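Side-chain contacts in D-glycero-beta-D-manno-heptose-1,7-bisphosphate 7-phosphatase (Mesorhizobium loti, PDB 2O2X), which removes the C-7 phosphate from D-glycero-beta-D-manno-heptose 1,7-bisphosphate, a magnesium-dependent step in making the ADP-heptose used in bacterial cell-surface sugars: residues A66-A71 / A207-L212; R194-S199 / G203-A208; S157-V160 / D166-A169; P15-E20 / H133-P138; A33-R38 / L150-Q155. One frame throughout, in Å; residues are numbered along the deposited sequence. Where two conformers were deposited one is given.

Contact 1: residues A66-A71 / A207-L212; sequences ATANRA and AAIETL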
# COMPACT_ATOMS: atom_id res chain seq x y z
N ALA A 66 -11.33 4.29 6.00
CA ALA A 66 -12.07 5.12 6.95
C ALA A 66 -11.78 4.74 8.40
O ALA A 66 -11.57 5.59 9.27
CB ALA A 66 -13.55 5.00 6.69
N THR A 67 -11.75 3.44 8.68
CA THR A 67 -11.47 2.96 10.03
C THR A 67 -10.09 3.36 10.51
O THR A 67 -9.93 3.81 11.63
CB THR A 67 -11.68 1.42 10.11
OG1 THR A 67 -13.06 1.12 9.83
CG2 THR A 67 -11.35 0.87 11.43
N ALA A 68 -9.08 3.18 9.67
CA ALA A 68 -7.71 3.58 10.00
C ALA A 68 -7.66 5.09 10.22
O ALA A 68 -7.04 5.57 11.18
CB ALA A 68 -6.75 3.17 8.89
N ASN A 69 -8.26 5.84 9.31
CA ASN A 69 -8.27 7.30 9.42
C ASN A 69 -8.81 7.72 10.81
O ASN A 69 -8.20 8.52 11.52
CB ASN A 69 -9.14 8.00 8.35
CG ASN A 69 -8.61 7.89 6.91
OD1 ASN A 69 -9.39 8.11 5.96
ND2 ASN A 69 -7.31 7.59 6.73
N ARG A 70 -9.96 7.15 11.18
CA ARG A 70 -10.62 7.56 12.42
C ARG A 70 -9.87 7.06 13.66
O ARG A 70 -9.95 7.68 14.74
CB ARG A 70 -12.10 7.13 12.41
CG ARG A 70 -12.95 7.81 11.32
CD ARG A 70 -14.46 7.75 11.61
NE ARG A 70 -15.06 6.41 11.46
CZ ARG A 70 -15.67 5.96 10.36
NH1 ARG A 70 -15.75 6.71 9.28
NH2 ARG A 70 -16.21 4.76 10.35
N ALA A 71 -9.12 5.98 13.51
CA ALA A 71 -8.30 5.43 14.57
C ALA A 71 -6.97 6.20 14.74
O ALA A 71 -6.22 5.92 15.67
CB ALA A 71 -8.05 3.98 14.32
N ALA A 207 -11.67 -5.06 12.79
CA ALA A 207 -11.41 -5.28 14.21
C ALA A 207 -9.93 -5.15 14.50
O ALA A 207 -9.51 -4.56 15.51
CB ALA A 207 -11.91 -6.64 14.63
N ALA A 208 -9.10 -5.68 13.60
CA ALA A 208 -7.64 -5.62 13.78
C ALA A 208 -7.11 -4.17 13.75
O ALA A 208 -6.22 -3.82 14.52
CB ALA A 208 -6.98 -6.48 12.74
N ILE A 209 -7.68 -3.34 12.87
CA ILE A 209 -7.30 -1.93 12.77
C ILE A 209 -7.75 -1.19 14.02
O ILE A 209 -6.98 -0.43 14.61
CB ILE A 209 -7.93 -1.27 11.54
CG1 ILE A 209 -7.35 -1.87 10.26
CG2 ILE A 209 -7.69 0.24 11.56
CD1 ILE A 209 -8.11 -1.55 9.01
N GLU A 210 -8.98 -1.44 14.45
CA GLU A 210 -9.55 -0.76 15.63
C GLU A 210 -8.74 -1.03 16.90
O GLU A 210 -8.57 -0.12 17.72
CB GLU A 210 -11.01 -1.18 15.85
CG GLU A 210 -12.03 -0.65 14.83
CD GLU A 210 -12.37 0.83 15.01
OE1 GLU A 210 -11.65 1.55 15.74
OE2 GLU A 210 -13.38 1.27 14.40
N THR A 211 -8.22 -2.24 17.06
CA THR A 211 -7.42 -2.54 18.25
C THR A 211 -6.17 -1.65 18.31
O THR A 211 -5.68 -1.33 19.39
CB THR A 211 -6.97 -4.01 18.35
OG1 THR A 211 -6.08 -4.33 17.27
CG2 THR A 211 -8.14 -4.94 18.31
N LEU A 212 -5.67 -1.24 17.15
CA LEU A 212 -4.52 -0.36 17.10
C LEU A 212 -4.82 1.11 17.39
O LEU A 212 -3.89 1.90 17.53
CB LEU A 212 -3.85 -0.47 15.74
CG LEU A 212 -3.51 -1.91 15.36
CD1 LEU A 212 -3.02 -1.95 13.96
CD2 LEU A 212 -2.51 -2.50 16.34
O HOH W 1 -14.88 0.61 11.94
O HOH W 2 -11.77 3.70 13.80

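Contact 2: residues R194-S199 / G203-A208; sequences RPLRDS and GDLLAA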
# COMPACT_ATOMS: atom_id res chain seq x y z
N ARG A 194 -4.53 -13.67 6.27
CA ARG A 194 -5.95 -13.68 6.59
C ARG A 194 -6.72 -13.52 5.29
O ARG A 194 -6.36 -12.69 4.46
CB ARG A 194 -6.28 -12.53 7.54
CG ARG A 194 -5.44 -12.46 8.79
CD ARG A 194 -5.69 -13.61 9.71
NE ARG A 194 -5.01 -13.44 10.98
CZ ARG A 194 -4.94 -14.40 11.90
NH1 ARG A 194 -5.50 -15.57 11.65
NH2 ARG A 194 -4.28 -14.18 13.04
N PRO A 195 -7.78 -14.29 5.08
CA PRO A 195 -8.54 -14.17 3.85
C PRO A 195 -9.37 -12.87 3.83
O PRO A 195 -9.83 -12.44 4.87
CB PRO A 195 -9.44 -15.40 3.87
CG PRO A 195 -9.64 -15.66 5.30
CD PRO A 195 -8.36 -15.31 5.99
N LEU A 196 -9.50 -12.24 2.67
CA LEU A 196 -10.38 -11.07 2.53
C LEU A 196 -11.28 -11.22 1.31
O LEU A 196 -11.02 -10.67 0.24
CB LEU A 196 -9.56 -9.78 2.49
CG LEU A 196 -10.30 -8.42 2.50
CD1 LEU A 196 -11.35 -8.34 3.59
CD2 LEU A 196 -9.33 -7.26 2.59
N ARG A 197 -12.37 -11.98 1.47
CA ARG A 197 -13.20 -12.38 0.35
C ARG A 197 -14.64 -11.92 0.46
O ARG A 197 -15.33 -11.94 -0.54
CB ARG A 197 -13.22 -13.90 0.22
CG ARG A 197 -11.82 -14.49 -0.00
CD ARG A 197 -11.80 -15.99 0.17
NE ARG A 197 -12.03 -16.38 1.56
CZ ARG A 197 -11.82 -17.60 2.05
NH1 ARG A 197 -11.41 -18.60 1.27
NH2 ARG A 197 -12.02 -17.83 3.34
N ASP A 198 -15.08 -11.51 1.64
CA ASP A 198 -16.49 -11.19 1.85
C ASP A 198 -16.57 -10.17 3.00
O ASP A 198 -15.55 -9.74 3.51
CB ASP A 198 -17.30 -12.47 2.08
CG ASP A 198 -16.90 -13.23 3.32
OD1 ASP A 198 -16.24 -12.68 4.22
OD2 ASP A 198 -17.25 -14.43 3.42
N SER A 199 -17.77 -9.76 3.36
CA SER A 199 -17.92 -8.72 4.38
C SER A 199 -17.56 -9.22 5.79
O SER A 199 -17.05 -8.48 6.60
CB SER A 199 -19.35 -8.14 4.35
OG SER A 199 -20.28 -9.14 4.72
N GLY A 203 -14.76 -7.51 8.24
CA GLY A 203 -14.93 -7.27 9.67
C GLY A 203 -13.74 -7.66 10.51
O GLY A 203 -13.42 -6.97 11.47
N ASP A 204 -13.12 -8.79 10.17
CA ASP A 204 -11.92 -9.24 10.86
C ASP A 204 -10.83 -8.19 10.70
O ASP A 204 -10.13 -7.86 11.65
CB ASP A 204 -11.39 -10.58 10.33
CG ASP A 204 -12.41 -11.73 10.43
OD1 ASP A 204 -13.17 -11.77 11.42
OD2 ASP A 204 -12.45 -12.57 9.50
N LEU A 205 -10.64 -7.71 9.48
CA LEU A 205 -9.66 -6.66 9.26
C LEU A 205 -9.96 -5.37 10.04
O LEU A 205 -9.06 -4.80 10.67
CB LEU A 205 -9.55 -6.35 7.75
CG LEU A 205 -8.78 -5.10 7.32
CD1 LEU A 205 -7.35 -5.25 7.78
CD2 LEU A 205 -8.86 -4.88 5.82
N LEU A 206 -11.22 -4.93 10.02
CA LEU A 206 -11.61 -3.72 10.74
C LEU A 206 -11.37 -3.89 12.24
O LEU A 206 -10.90 -2.95 12.87
CB LEU A 206 -13.06 -3.28 10.45
CG LEU A 206 -13.39 -3.03 8.97
CD1 LEU A 206 -14.71 -2.30 8.86
CD2 LEU A 206 -12.31 -2.23 8.26
N ALA A 207 -11.67 -5.06 12.79
CA ALA A 207 -11.41 -5.28 14.21
C ALA A 207 -9.93 -5.15 14.50
O ALA A 207 -9.51 -4.56 15.51
CB ALA A 207 -11.91 -6.64 14.63
N ALA A 208 -9.10 -5.68 13.60
CA ALA A 208 -7.64 -5.62 13.78
C ALA A 208 -7.11 -4.17 13.75
O ALA A 208 -6.22 -3.82 14.52
CB ALA A 208 -6.98 -6.48 12.74
O HOH W 3 -10.14 -12.44 7.67

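Contact 3: residues S157-V160 / D166-A169; sequences SLIV and DMQA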
# COMPACT_ATOMS: atom_id res chain seq x y z
N SER A 157 2.09 -3.49 12.61
CA SER A 157 1.42 -2.99 11.40
C SER A 157 0.71 -4.10 10.66
O SER A 157 0.94 -5.29 10.90
CB SER A 157 2.47 -2.31 10.50
OG SER A 157 2.98 -1.14 11.14
N LEU A 158 -0.20 -3.68 9.77
CA LEU A 158 -0.96 -4.61 8.95
C LEU A 158 -0.75 -4.26 7.50
O LEU A 158 -0.43 -3.12 7.18
CB LEU A 158 -2.44 -4.44 9.28
CG LEU A 158 -2.83 -4.53 10.77
CD1 LEU A 158 -4.33 -4.27 10.90
CD2 LEU A 158 -2.47 -5.89 11.36
N ILE A 159 -0.90 -5.25 6.62
CA ILE A 159 -0.83 -5.02 5.18
C ILE A 159 -2.02 -5.70 4.52
O ILE A 159 -2.45 -6.78 4.96
CB ILE A 159 0.49 -5.49 4.54
CG1 ILE A 159 0.57 -5.05 3.05
CG2 ILE A 159 0.74 -7.00 4.75
CD1 ILE A 159 1.97 -4.98 2.47
N VAL A 160 -2.56 -5.06 3.49
CA VAL A 160 -3.65 -5.59 2.67
C VAL A 160 -3.24 -5.46 1.21
O VAL A 160 -2.78 -4.40 0.78
CB VAL A 160 -4.94 -4.82 2.92
CG1 VAL A 160 -6.07 -5.49 2.16
CG2 VAL A 160 -5.21 -4.69 4.41
N ASP A 166 2.56 -9.03 -1.71
CA ASP A 166 2.23 -8.14 -0.62
C ASP A 166 2.36 -8.84 0.74
O ASP A 166 2.80 -8.25 1.74
CB ASP A 166 0.81 -7.60 -0.76
CG ASP A 166 0.58 -6.80 -2.05
OD1 ASP A 166 1.41 -5.92 -2.25
OD2 ASP A 166 -0.41 -7.04 -2.84
N MSE A 167 1.95 -10.11 0.79
CA MSE A 167 2.02 -10.88 2.02
C MSE A 167 3.46 -11.23 2.34
O MSE A 167 3.86 -11.18 3.50
CB MSE A 167 1.21 -12.17 1.89
CG MSE A 167 -0.29 -12.00 1.59
SE MSE A 167 -1.25 -10.98 2.94
CE MSE A 167 -1.24 -9.20 2.03
N GLN A 168 4.23 -11.56 1.31
CA GLN A 168 5.65 -11.84 1.48
C GLN A 168 6.41 -10.60 1.96
O GLN A 168 7.20 -10.67 2.90
CB GLN A 168 6.27 -12.35 0.18
CG GLN A 168 5.72 -13.69 -0.35
CD GLN A 168 6.12 -13.97 -1.79
OE1 GLN A 168 6.01 -13.10 -2.66
NE2 GLN A 168 6.60 -15.19 -2.07
N ALA A 169 6.10 -9.45 1.37
CA ALA A 169 6.74 -8.20 1.79
C ALA A 169 6.41 -7.86 3.25
O ALA A 169 7.28 -7.48 4.02
CB ALA A 169 6.29 -7.08 0.89

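Contact 4: residues P15-E20 / H133-P138; sequences PGVWIE and HPMRKP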
# COMPACT_ATOMS: atom_id res chain seq x y z
N PRO A 15 15.94 6.74 -9.82
CA PRO A 15 15.13 6.76 -11.03
C PRO A 15 13.88 5.87 -10.97
O PRO A 15 12.91 6.18 -11.63
CB PRO A 15 16.09 6.25 -12.10
CG PRO A 15 17.43 6.67 -11.57
CD PRO A 15 17.37 6.44 -10.12
N GLY A 16 13.90 4.81 -10.17
CA GLY A 16 12.76 3.92 -10.09
C GLY A 16 12.03 3.91 -8.76
O GLY A 16 11.26 2.99 -8.50
N VAL A 17 12.22 4.93 -7.90
CA VAL A 17 11.56 4.97 -6.60
C VAL A 17 10.96 6.33 -6.31
O VAL A 17 11.66 7.35 -6.34
CB VAL A 17 12.48 4.57 -5.45
CG1 VAL A 17 11.70 4.58 -4.13
CG2 VAL A 17 13.13 3.22 -5.70
N TRP A 18 9.67 6.32 -5.98
CA TRP A 18 8.88 7.50 -5.67
C TRP A 18 8.47 7.41 -4.22
O TRP A 18 7.88 6.39 -3.82
CB TRP A 18 7.64 7.48 -6.56
CG TRP A 18 6.54 8.51 -6.35
CD1 TRP A 18 5.72 8.62 -5.28
CD2 TRP A 18 6.08 9.47 -7.30
NE1 TRP A 18 4.83 9.64 -5.48
CE2 TRP A 18 5.01 10.16 -6.72
CE3 TRP A 18 6.48 9.81 -8.59
CZ2 TRP A 18 4.35 11.20 -7.37
CZ3 TRP A 18 5.82 10.82 -9.24
CH2 TRP A 18 4.77 11.51 -8.63
N ILE A 19 8.72 8.44 -3.42
CA ILE A 19 8.32 8.46 -2.02
C ILE A 19 7.74 9.83 -1.71
O ILE A 19 8.41 10.86 -1.89
CB ILE A 19 9.49 8.19 -1.07
CG1 ILE A 19 10.18 6.87 -1.45
CG2 ILE A 19 8.99 8.15 0.38
CD1 ILE A 19 11.33 6.47 -0.54
N GLU A 20 6.49 9.85 -1.25
CA GLU A 20 5.72 11.09 -1.16
C GLU A 20 4.87 11.07 0.11
O GLU A 20 4.01 10.20 0.27
CB GLU A 20 4.80 11.19 -2.37
CG GLU A 20 3.96 12.41 -2.46
CD GLU A 20 3.00 12.37 -3.62
OE1 GLU A 20 2.75 11.27 -4.21
OE2 GLU A 20 2.42 13.45 -3.87
N HIS A 133 15.22 -5.51 -7.05
CA HIS A 133 15.53 -4.33 -6.30
C HIS A 133 14.90 -4.41 -4.91
O HIS A 133 13.78 -4.87 -4.78
CB HIS A 133 15.04 -3.08 -7.02
CG HIS A 133 15.59 -1.83 -6.44
ND1 HIS A 133 15.05 -1.20 -5.33
CD2 HIS A 133 16.71 -1.12 -6.75
CE1 HIS A 133 15.76 -0.14 -5.03
NE2 HIS A 133 16.77 -0.06 -5.89
N PRO A 134 15.63 -3.99 -3.85
CA PRO A 134 15.14 -4.04 -2.48
C PRO A 134 13.79 -3.33 -2.24
O PRO A 134 13.11 -3.67 -1.27
CB PRO A 134 16.24 -3.34 -1.67
CG PRO A 134 17.42 -3.40 -2.47
CD PRO A 134 17.03 -3.52 -3.92
N MSE A 135 13.42 -2.39 -3.10
CA MSE A 135 12.14 -1.68 -2.96
C MSE A 135 11.00 -2.35 -3.67
O MSE A 135 9.85 -1.93 -3.52
CB MSE A 135 12.24 -0.25 -3.46
CG MSE A 135 13.22 0.58 -2.69
SE MSE A 135 12.70 0.95 -0.85
CE MSE A 135 11.67 2.22 -1.08
N ARG A 136 11.28 -3.38 -4.46
CA ARG A 136 10.23 -4.03 -5.26
C ARG A 136 9.69 -5.20 -4.46
O ARG A 136 10.41 -6.14 -4.17
CB ARG A 136 10.75 -4.53 -6.60
CG ARG A 136 9.65 -5.16 -7.41
CD ARG A 136 10.13 -5.95 -8.61
NE ARG A 136 9.04 -6.69 -9.23
CZ ARG A 136 8.80 -7.98 -9.05
NH1 ARG A 136 9.59 -8.74 -8.28
NH2 ARG A 136 7.76 -8.53 -9.69
N LYS A 137 8.40 -5.15 -4.11
CA LYS A 137 7.73 -6.28 -3.42
C LYS A 137 7.88 -7.49 -4.32
O LYS A 137 7.70 -7.36 -5.53
CB LYS A 137 6.26 -5.97 -3.17
CG LYS A 137 5.97 -4.74 -2.35
CD LYS A 137 4.47 -4.43 -2.26
CE LYS A 137 3.85 -4.04 -3.59
NZ LYS A 137 2.35 -3.83 -3.50
N PRO A 138 8.16 -8.69 -3.75
CA PRO A 138 8.12 -9.07 -2.34
C PRO A 138 9.25 -8.61 -1.40
O PRO A 138 9.15 -8.84 -0.19
CB PRO A 138 8.08 -10.61 -2.41
CG PRO A 138 8.93 -10.89 -3.62
CD PRO A 138 8.49 -9.85 -4.61

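Contact 5: residues A33-R38 / L150-Q155; sequences ALFLDR and LALDLQ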
# COMPACT_ATOMS: atom_id res chain seq x y z
N ALA A 33 1.04 1.05 11.29
CA ALA A 33 0.46 1.57 10.05
C ALA A 33 -0.41 0.52 9.41
O ALA A 33 -0.26 -0.68 9.66
CB ALA A 33 1.55 1.96 9.08
N LEU A 34 -1.31 1.00 8.58
CA LEU A 34 -2.05 0.19 7.63
C LEU A 34 -1.40 0.37 6.28
O LEU A 34 -1.53 1.43 5.67
CB LEU A 34 -3.53 0.56 7.57
CG LEU A 34 -4.37 -0.20 6.53
CD1 LEU A 34 -4.41 -1.67 6.82
CD2 LEU A 34 -5.77 0.38 6.47
N PHE A 35 -0.70 -0.66 5.82
CA PHE A 35 -0.11 -0.67 4.48
C PHE A 35 -1.13 -1.23 3.49
O PHE A 35 -1.71 -2.28 3.74
CB PHE A 35 1.15 -1.55 4.43
CG PHE A 35 2.34 -0.98 5.18
CD1 PHE A 35 3.16 -0.02 4.58
CD2 PHE A 35 2.64 -1.40 6.47
CE1 PHE A 35 4.27 0.49 5.25
CE2 PHE A 35 3.76 -0.87 7.13
CZ PHE A 35 4.56 0.08 6.51
N LEU A 36 -1.27 -0.56 2.35
CA LEU A 36 -2.18 -0.99 1.30
C LEU A 36 -1.45 -1.03 -0.02
O LEU A 36 -0.83 -0.06 -0.44
CB LEU A 36 -3.34 0.00 1.14
CG LEU A 36 -4.23 0.21 2.38
CD1 LEU A 36 -5.29 1.28 2.10
CD2 LEU A 36 -4.87 -1.10 2.80
N ASP A 37 -1.59 -2.12 -0.75
CA ASP A 37 -1.28 -2.09 -2.18
C ASP A 37 -2.33 -1.17 -2.86
O ASP A 37 -3.37 -0.84 -2.27
CB ASP A 37 -1.34 -3.52 -2.74
CG ASP A 37 -0.85 -3.61 -4.20
OD1 ASP A 37 -0.10 -2.77 -4.68
OD2 ASP A 37 -1.20 -4.60 -4.85
N ARG A 38 -2.06 -0.71 -4.10
CA ARG A 38 -2.97 0.17 -4.79
C ARG A 38 -3.81 -0.60 -5.84
O ARG A 38 -5.01 -0.80 -5.62
CB ARG A 38 -2.25 1.38 -5.38
CG ARG A 38 -3.21 2.56 -5.58
CD ARG A 38 -2.67 3.60 -6.57
NE ARG A 38 -2.75 3.07 -7.92
CZ ARG A 38 -2.09 3.57 -8.96
NH1 ARG A 38 -1.30 4.62 -8.83
NH2 ARG A 38 -2.22 2.98 -10.13
N LEU A 150 8.23 7.47 9.12
CA LEU A 150 7.13 7.77 10.05
C LEU A 150 7.36 7.22 11.45
O LEU A 150 6.47 7.27 12.30
CB LEU A 150 5.81 7.21 9.48
CG LEU A 150 5.32 7.84 8.19
CD1 LEU A 150 4.10 7.12 7.63
CD2 LEU A 150 5.00 9.33 8.37
N ALA A 151 8.54 6.66 11.71
CA ALA A 151 8.84 6.01 12.97
C ALA A 151 7.79 4.96 13.35
O ALA A 151 7.31 4.91 14.48
CB ALA A 151 9.04 7.04 14.09
N LEU A 152 7.44 4.09 12.39
CA LEU A 152 6.40 3.10 12.59
C LEU A 152 6.80 1.95 13.48
O LEU A 152 7.96 1.54 13.51
CB LEU A 152 5.93 2.51 11.26
CG LEU A 152 5.38 3.52 10.26
CD1 LEU A 152 5.11 2.84 8.95
CD2 LEU A 152 4.15 4.22 10.77
N ASP A 153 5.80 1.36 14.15
CA ASP A 153 5.94 0.06 14.78
C ASP A 153 5.55 -0.99 13.73
O ASP A 153 4.38 -1.30 13.55
CB ASP A 153 5.02 -0.00 16.00
CG ASP A 153 5.13 -1.29 16.75
OD1 ASP A 153 5.65 -2.30 16.22
OD2 ASP A 153 4.64 -1.31 17.90
N LEU A 154 6.55 -1.49 13.02
CA LEU A 154 6.28 -2.45 11.94
C LEU A 154 5.73 -3.77 12.45
O LEU A 154 4.88 -4.39 11.82
CB LEU A 154 7.52 -2.70 11.09
CG LEU A 154 8.04 -1.55 10.24
CD1 LEU A 154 9.32 -1.98 9.52
CD2 LEU A 154 6.97 -1.10 9.24
N GLN A 155 6.15 -4.18 13.63
CA GLN A 155 5.74 -5.48 14.14
C GLN A 155 4.24 -5.51 14.39
O GLN A 155 3.63 -6.55 14.29
CB GLN A 155 6.53 -5.82 15.41
CG GLN A 155 8.02 -6.05 15.17
CD GLN A 155 8.81 -4.78 14.83
OE1 GLN A 155 8.43 -3.65 15.19
NE2 GLN A 155 9.93 -4.96 14.13

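Contact 1: residues A66-A71 / A207-L212
Thr67 and Ile209 bring their CG2 methyls to 3.7 Å from each other in the seam between two helices of a Rossmann-like fold, the α/β core of the haloacid dehalogenase (HAD) superfamily. Helices 62-71 and 199-211 cover the same face of the central sheet, and within the two segments their axes run nearly parallel, at 10° and 9.2 Å apart. Among the apolar contacts, Ile209 CG2 has a second partner, Ala68 CA, at 3.7 Å, an approach right up to the backbone that the small alanine side chain permits. Below them, Leu34 of strand 34-36 receives both Ala68 and Ile209, so the seam is closed on the sheet side. The Thr67 methyl lies anti to its own backbone N and thereby faces the second helix. It meets Glu210 too: the glutamate chain, bent at its second torsion (-75°), passes the threonine at about a right angle and brings OE2 to 3.6 Å from Thr67 CG2.

Polar atoms are joined through water instead of directly. The Thr67 hydroxyl is hydrogen-bonded to Pro63 O, one turn back in its helix, and accepts a further bond from a water that lies 2.8 Å from OG1 and also donates to Glu210 OE2. A second water serves the backbone, donating to Thr67 O at 2.8 Å and, weakly, to Glu210 OE1 at 2.9 Å.

Contact 2: residues R194-S199 / G203-A208
Leu196 and Leu205 meet methyl to methyl, CD2 against CD2 at 4.0 Å, where the strand 191-196 gives way to the helix 199-211. Both side chains have CG anti to the backbone N, which extends each one into the gap between strand end and helix. The same pair belongs to a wider apolar layer: Val160 of strand 158-161 touches both leucines, while Val181 lies against Leu196 and Trp179 against Leu205. The packing therefore seats the first turns of the helix on the sheet.

Gly203 contributes through its backbone. Its N-H donates to Ser199 O at 3.0 Å, with an N-H...O angle of 155° and the donor tilted 25° from the carbonyl plane, and this bond closes the opening turn of the helix. Just before Ser199, Asp198 occupies the N-cap position, and its OD1 accepts from Glu201 N, so a backbone N-H at the helix start is satisfied by a side chain. Asp204 adds a link by water: one molecule donates to Pro195 O at 2.8 Å and to Asp204 OD2 at 2.9 Å, bridging the strand end to the helix. The like charge of Asp198, its OD1 6.5 Å from Asp204 OD2, would probably offset any gain that Asp204 draws from the helix end.

The Leu196 side chain is about 8 Å from that of Asp162, a probable magnesium ligand. A tight strand-to-helix connection with an aspartate N-cap, packed onto the parallel core strands, here brings the chain into the C-terminal helix of this HAD-type α/β fold.

Contact 3: residues S157-V160 / D166-A169
Ile159 turns its CB toward the helix 164-172, and its branches meet Asp166 and the tip of Met167 across the contact. At the first branch, CG2 sits between the backbone N and the carbonyl carbon; there it lies 3.9 Å from Asp166 O and 4.0 Å from Met167 CE. The longer branch leaves with CG1 anti to the backbone N (chi1 -173°) and runs on extended, passing Asp166 O at 4.1 Å. Its last atom, CD1, comes closest, 3.5 Å from Asp166 O, with Asp166 CB a little farther off at 4.3 Å. Strand and helix here are the first two members of a β-α-β crossover, strand 158-161, helix 164-172 and strand 177-181, within the Rossmann-like HAD core. Met167, modelled as selenomethionine, starts out pointing away from the strand, but bends at chi2 (-59°) and chi3 (97°) fold its chain back until CE rests 4.0 Å from Ile159 O. Leu180 of strand 177-181 touches this residue as well. Replacing Ile159 with an alanine would probably open a gap beneath the Asp166 carbonyl and give the folded end of Met167 freedom to turn. Asp166 directs its carboxylate elsewhere: OD1 forms a salt bridge with Lys137, and OD2 accepts from Lys163 N close to Asp37, the probable nucleophile.

Contact 4: residues P15-E20 / H133-P138
Val17 and Met135 meet with their side chains at about a right angle, and the methionine, modelled as selenomethionine, spans the valine with both ends of its chain. Near its root, Met135 CG lies 4.0 Å from Val17 CG2; at its tip, CE reaches 3.9 Å from Val17 CG1. Bends at chi2 (-68°) and chi3 (-81°) curl the chain, so that a flexible residue is shaped round a rigid, branched one. The same CE comes 4.3 Å from CD1 of Ile19, two residues along the strand and on the same side of it.

His133 meets the valine at a slant, its CE1 4.3 Å from Val17 CG2. That ring is steadied from its own segment: Met135 N donates to ND1 at 3.0 Å in a nearly straight bond (165°), while Arg136 N bonds to His133 O across a type I turn. Backbone and imidazole thus fix the turn that presents Met135 to the strand. The next residues, Arg136 and Lys137, probably bind substrate. Lys137, whose NZ forms a salt bridge with Asp37 OD1, probably stabilises the phosphoryl group, as the conserved lysine does in HAD active sites.

Strand 17-21 pairs antiparallel with strand 114-118, backbone bonds joining Trp18 to Ala117 and Glu20 to Val115. Cys118 at the end of that neighbour touches Met135. Helix 141-150 covers the apolar cluster, with Met142 against Met135 and Glu145 and Arg149 against Ile19, whereas Trp18 packs edge-to-face with Phe94 of helix 91-107.

Contact 5: residues A33-R38 / L150-Q155
Ala33 presents its CB to the forked end of Leu152, 3.7 Å from CD1 and 3.8 Å from CD2, beside the central strand 34-36. Next in line, Leu34 belongs to the other face of the sheet, and the contact resumes at Phe35. Its ring and the Leu152 side chain come from opposite directions, so that Phe35 CZ ends 3.7 Å from Leu152 CD1, the very methyl that Ala33 uses. Leu154 approaches at about a right angle and sets CD2 at the ring edge, near the ring plane and 3.8 Å from CZ. With CG anti to the carbonyl carbon (chi1 -70°), Phe35 leans toward this loop, while Val76, Val78 and Ile159 of the flanking strands also touch it. The loop itself begins where helix 141-150 ends in a Schellman motif at Ala151, whose positive phi turns the chain toward the strand.

Beyond Leu36 the strand delivers Asp37, the probable nucleophile and magnesium ligand, and Arg38, a probable substrate-binding residue, in the usual HAD position at the C-terminal end of the first core strand. The Phe35 side chain lies about 8 Å from that of Lys137, a probable phosphoryl-stabilising residue. What joins the two segments is carbon against carbon, leucine methyls against a methyl and an aromatic ring, an adhesion that depends on shape and exclusion of water and carries no directional polar bond.

From the N terminus, strand 17-21 opens contact 4, which closes a long loop at 133-138. Contact 5 starts inside that loop at strand 34-36 and ends beyond it at 150-155, so the two cross. Contact 1 starts later still, on helix 62-71, and crosses both before closing on the C-terminal helix. Nested within it, contact 3 is a short strand-to-helix closure, and contact 2 follows in series, ending on the same helix as contact 1 and sharing Ala207 and Ala208. Contacts 1 and 2 bind helices to one face of the sheet through Leu34, Leu158 and Val160. Contacts 3, 4 and 5 meet beside the probable active site.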